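Local coordinates for Esterase/lipase-like protein (Caldicellulosiruptor lactoaceticus 6A, PDB 6A6O) that hydrolyses acetyl esters and xylosides, acting as a bifunctional acetyl esterase and beta-1,4-xylosidase, at residues I110-V113 / R114-K118; N153-P156 / V157-V160. All coordinates share one frame; numbering follows the deposited sequence.

Contact 1: I110-V113 / R114-K118; sequences IRLV and RYFSK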
loop_
_atom_site.group_PDB
_atom_site.type_symbol
_atom_site.label_atom_id
_atom_site.label_comp_id
_atom_site.label_asym_id
_atom_site.label_seq_id
_atom_site.Cartn_x
_atom_site.Cartn_y
_atom_site.Cartn_z
ATOM N N ILE A 110 -7.426 -5.742 -1.399
ATOM C CA ILE A 110 -8.405 -4.672 -1.610
ATOM C C ILE A 110 -9.778 -5.252 -1.961
ATOM O O ILE A 110 -10.804 -4.830 -1.415
ATOM C CB ILE A 110 -7.913 -3.685 -2.688
ATOM C CG1 ILE A 110 -6.607 -3.011 -2.239
ATOM C CG2 ILE A 110 -8.975 -2.603 -2.949
ATOM C CD1 ILE A 110 -6.102 -1.971 -3.231
ATOM N N ARG A 111 -9.822 -6.217 -2.888
ATOM C CA ARG A 111 -11.094 -6.868 -3.211
ATOM C C ARG A 111 -11.734 -7.491 -1.975
ATOM O O ARG A 111 -12.958 -7.409 -1.785
ATOM C CB ARG A 111 -10.890 -7.958 -4.263
ATOM C CG ARG A 111 -10.301 -7.490 -5.571
ATOM C CD ARG A 111 -10.512 -8.578 -6.615
ATOM N NE ARG A 111 -9.428 -8.617 -7.595
ATOM C CZ ARG A 111 -9.393 -7.909 -8.719
ATOM N NH1 ARG A 111 -10.379 -7.067 -9.032
ATOM N NH2 ARG A 111 -8.352 -8.040 -9.532
ATOM N N LEU A 112 -10.919 -8.132 -1.139
ATOM C CA LEU A 112 -11.436 -8.820 0.045
ATOM C C LEU A 112 -12.057 -7.838 1.028
ATOM O O LEU A 112 -13.175 -8.046 1.512
ATOM C CB LEU A 112 -10.312 -9.601 0.717
ATOM C CG LEU A 112 -10.660 -10.572 1.852
ATOM C CD1 LEU A 112 -11.593 -11.652 1.326
ATOM C CD2 LEU A 112 -9.398 -11.188 2.427
ATOM N N VAL A 113 -11.335 -6.761 1.351
ATOM C CA VAL A 113 -11.868 -5.781 2.289
ATOM C C VAL A 113 -13.124 -5.128 1.722
ATOM O O VAL A 113 -14.103 -4.900 2.441
ATOM C CB VAL A 113 -10.788 -4.740 2.644
ATOM C CG1 VAL A 113 -11.382 -3.640 3.516
ATOM C CG2 VAL A 113 -9.612 -5.409 3.346
ATOM N N ARG A 114 -13.124 -4.822 0.424
ATOM C CA ARG A 114 -14.305 -4.211 -0.169
ATOM C C ARG A 114 -15.476 -5.186 -0.169
ATOM O O ARG A 114 -16.620 -4.791 0.092
ATOM C CB ARG A 114 -13.995 -3.742 -1.588
ATOM C CG ARG A 114 -15.093 -2.933 -2.217
ATOM C CD ARG A 114 -14.576 -2.167 -3.439
ATOM N NE ARG A 114 -13.987 -0.886 -3.051
ATOM C CZ ARG A 114 -12.822 -0.423 -3.507
ATOM N NH1 ARG A 114 -12.096 -1.136 -4.363
ATOM N NH2 ARG A 114 -12.384 0.755 -3.101
ATOM N N TYR A 115 -15.200 -6.461 -0.447
ATOM C CA TYR A 115 -16.263 -7.464 -0.471
ATOM C C TYR A 115 -16.916 -7.608 0.898
ATOM O O TYR A 115 -18.142 -7.711 1.003
ATOM C CB TYR A 115 -15.707 -8.807 -0.934
ATOM C CG TYR A 115 -16.740 -9.917 -0.914
ATOM C CD1 TYR A 115 -17.739 -9.967 -1.876
ATOM C CD2 TYR A 115 -16.719 -10.899 0.071
ATOM C CE1 TYR A 115 -18.698 -10.985 -1.868
ATOM C CE2 TYR A 115 -17.674 -11.922 0.091
ATOM C CZ TYR A 115 -18.658 -11.951 -0.879
ATOM O OH TYR A 115 -19.605 -12.954 -0.875
ATOM N N PHE A 116 -16.109 -7.622 1.958
ATOM C CA PHE A 116 -16.592 -7.767 3.321
ATOM C C PHE A 116 -16.834 -6.430 4.010
ATOM O O PHE A 116 -16.905 -6.392 5.242
ATOM C CB PHE A 116 -15.601 -8.600 4.136
ATOM C CG PHE A 116 -15.655 -10.066 3.833
ATOM C CD1 PHE A 116 -16.773 -10.813 4.175
ATOM C CD2 PHE A 116 -14.581 -10.704 3.231
ATOM C CE1 PHE A 116 -16.825 -12.164 3.908
ATOM C CE2 PHE A 116 -14.634 -12.061 2.955
ATOM C CZ PHE A 116 -15.751 -12.788 3.293
ATOM N N SER A 117 -16.969 -5.340 3.249
ATOM C CA SER A 117 -17.033 -4.014 3.861
ATOM C C SER A 117 -18.254 -3.866 4.765
ATOM O O SER A 117 -18.163 -3.273 5.848
ATOM C CB SER A 117 -17.028 -2.927 2.784
ATOM O OG SER A 117 -18.100 -3.071 1.861
ATOM N N LYS A 118 -19.408 -4.384 4.341
ATOM C CA LYS A 118 -20.594 -4.268 5.186
ATOM C C LYS A 118 -20.394 -5.009 6.502
ATOM O O LYS A 118 -20.723 -4.489 7.575
ATOM C CB LYS A 118 -21.825 -4.794 4.447
ATOM C CG LYS A 118 -23.136 -4.524 5.175
ATOM C CD LYS A 118 -24.328 -4.641 4.235
ATOM C CE LYS A 118 -25.602 -4.954 5.001
ATOM N NZ LYS A 118 -26.547 -5.769 4.186
#
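The shortest hydrogen bond between 110-113 and 114-118 runs from Tyr115 N to Arg111 O at 2.8 Å. Arg114 N to Ile110 O and Phe116 N to Leu112 O, each 3.0 Å, complete three successive i to i+4 bonds at the C-terminal end of helix 101-115, and Phe116 is the first residue to leave helical backbone angles. Leu112 and Phe116 make the apolar contact of this turn: the leucine CD1 sits at the edge of the phenylalanine ring, in its plane, 3.5 Å from CE2. With CG anti to the carbonyl carbon and beside the backbone N (chi1 -75°), the Phe116 ring crosses Leu112 at an angle and offers its edge to CD1. One face of it is taken by Tyr115, whose CD2 stands 3.6 Å above the plane, over the centre of the Phe116 ring. On the other flank, Ile110 and Arg114 run side by side, and Ile110 CG2 approaches Arg114 NH1 to 3.7 Å. Arg114 leaves the helix with CG anti to N and bends at chi3 (-86°); its guanidinium is then held by the carbonyls of Pro124, Ser161 and Arg163 and by a salt bridge to Asp165. Arg111 is likewise fixed by a salt bridge to Asp147. Buried Val113 faces the central sheet, packing on Leu43 of strand 42-46, Cys56 and Ile58 of strand 54-60 and Ile127 of strand 127-132, while Ile110 rests on Val129 of that last strand.

Contact 2: N153-P156 / V157-V160; sequences NDDP and VERV
Arg159 reaches back to Asn153 and closes the loop on itself: NE and NH2 both grip the backbone atom Asn153 O, at 2.6 and 2.8 Å, side-on and with the oxygen only 3° out of the guanidinium plane. The chain is extended from CG to NE, which carries the flat group across Pro156. Pro156 CA lies 3.5 Å above one guanidinium face, offset toward its rim, so the group has bonds along an edge and proline carbon against a face. Packing is also close where Asn153 CG meets Glu158 CB at 3.5 Å, the two side chains running side by side. The Asn153 amide has a further task: its OD1 accepts from Asp155 N at 2.9 Å on a lone pair, forming an Asx turn in the long loop between helix 134-142 and strand 167-170, while its ND2 bonds Asp150. Asp155 in turn receives Val157 N at OD1, 3.0 Å away and from above the carboxylate plane, just where the chain enters residues 157-159, which take helical backbone angles without regular helical bonding; Arg159 N bonds Pro156 O three residues back. Asp155 OD2 and Glu158 OE2 are 4.9 Å apart, yet Arg108 of helix 101-115 makes a salt bridge with each, and its positive charge probably offsets their repulsion. The loose side is that of exposed Asp154, which points away from 157-160; its OD1 remains 5.4 Å from Arg159 NH2, too long for a salt bridge, so at most a weak attraction is likely.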
loop_
_atom_site.group_PDB
_atom_site.type_symbol
_atom_site.label_atom_id
_atom_site.label_comp_id
_atom_site.label_asym_id
_atom_site.label_seq_id
_atom_site.Cartn_x
_atom_site.Cartn_y
_atom_site.Cartn_z
ATOM N N ASN A 153 -17.011 -13.930 -12.425
ATOM C CA ASN A 153 -16.172 -14.901 -11.733
ATOM C C ASN A 153 -16.991 -15.756 -10.765
ATOM O O ASN A 153 -17.972 -15.298 -10.168
ATOM C CB ASN A 153 -15.056 -14.195 -10.961
ATOM C CG ASN A 153 -13.835 -15.063 -10.781
ATOM O OD1 ASN A 153 -13.753 -15.858 -9.843
ATOM N ND2 ASN A 153 -12.864 -14.907 -11.675
ATOM N N ASP A 154 -16.557 -17.009 -10.600
ATOM C CA ASP A 154 -17.191 -17.911 -9.642
ATOM C C ASP A 154 -16.906 -17.496 -8.204
ATOM O O ASP A 154 -17.698 -17.805 -7.306
ATOM C CB ASP A 154 -16.717 -19.348 -9.873
ATOM C CG ASP A 154 -17.352 -19.983 -11.098
ATOM O OD1 ASP A 154 -18.470 -19.564 -11.476
ATOM O OD2 ASP A 154 -16.734 -20.897 -11.682
ATOM N N ASP A 155 -15.776 -16.817 -7.970
ATOM C CA ASP A 155 -15.442 -16.265 -6.661
ATOM C C ASP A 155 -16.067 -14.881 -6.559
ATOM O O ASP A 155 -15.661 -13.978 -7.309
ATOM C CB ASP A 155 -13.929 -16.177 -6.493
ATOM C CG ASP A 155 -13.498 -15.837 -5.073
ATOM O OD1 ASP A 155 -14.309 -15.297 -4.293
ATOM O OD2 ASP A 155 -12.329 -16.121 -4.737
ATOM N N PRO A 156 -17.032 -14.658 -5.663
ATOM C CA PRO A 156 -17.641 -13.322 -5.562
ATOM C C PRO A 156 -16.637 -12.233 -5.232
ATOM O O PRO A 156 -16.836 -11.078 -5.631
ATOM C CB PRO A 156 -18.676 -13.484 -4.440
ATOM C CG PRO A 156 -18.897 -14.977 -4.327
ATOM C CD PRO A 156 -17.596 -15.610 -4.690
ATOM N N VAL A 157 -15.568 -12.566 -4.508
ATOM C CA VAL A 157 -14.554 -11.562 -4.187
ATOM C C VAL A 157 -13.897 -11.043 -5.462
ATOM O O VAL A 157 -13.582 -9.852 -5.577
ATOM C CB VAL A 157 -13.513 -12.142 -3.212
ATOM C CG1 VAL A 157 -12.375 -11.135 -2.977
ATOM C CG2 VAL A 157 -14.164 -12.495 -1.891
ATOM N N GLU A 158 -13.694 -11.924 -6.445
ATOM C CA GLU A 158 -13.052 -11.514 -7.689
ATOM C C GLU A 158 -13.930 -10.607 -8.542
ATOM O O GLU A 158 -13.422 -9.977 -9.479
ATOM C CB GLU A 158 -12.630 -12.756 -8.475
ATOM C CG GLU A 158 -11.489 -13.511 -7.829
ATOM C CD GLU A 158 -10.184 -12.713 -7.823
ATOM O OE1 GLU A 158 -9.916 -12.007 -8.818
ATOM O OE2 GLU A 158 -9.423 -12.800 -6.828
ATOM N N ARG A 159 -15.218 -10.499 -8.235
ATOM C CA ARG A 159 -16.092 -9.594 -8.965
ATOM C C ARG A 159 -15.935 -8.152 -8.514
ATOM O O ARG A 159 -16.490 -7.256 -9.153
ATOM C CB ARG A 159 -17.555 -10.024 -8.804
ATOM C CG ARG A 159 -17.794 -11.481 -9.191
ATOM C CD ARG A 159 -19.154 -11.995 -8.753
ATOM N NE ARG A 159 -19.205 -13.454 -8.832
ATOM C CZ ARG A 159 -20.071 -14.213 -8.165
ATOM N NH1 ARG A 159 -20.976 -13.654 -7.373
ATOM N NH2 ARG A 159 -20.037 -15.535 -8.298
ATOM N N VAL A 160 -15.177 -7.914 -7.450
ATOM C CA VAL A 160 -15.100 -6.610 -6.794
ATOM C C VAL A 160 -13.871 -5.864 -7.298
ATOM O O VAL A 160 -12.832 -6.479 -7.575
ATOM C CB VAL A 160 -15.052 -6.805 -5.267
ATOM C CG1 VAL A 160 -14.836 -5.505 -4.555
ATOM C CG2 VAL A 160 -16.337 -7.499 -4.779
#

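Contact 1 and contact 2 have centres 11 Å apart and meet where the loop of 153-160 lies against the end of helix 101-115. Arg111 NH1 probably donates a hydrogen bond to Val160 O at 2.9 Å, and Arg111 CD packs 3.5 Å from Val157 O. Beside it, Arg114 CG and Val160 CG1 are also 3.5 Å apart, while Tyr115 CE1 touches Pro156 CB at 3.6 Å. The helix end is the more deeply set, about 15 Å from the chain centre against about 22 Å for the loop, both measured from contact centres. Neither contact contributes a residue to the probable Ser-His-Asp triad of this hydrolase.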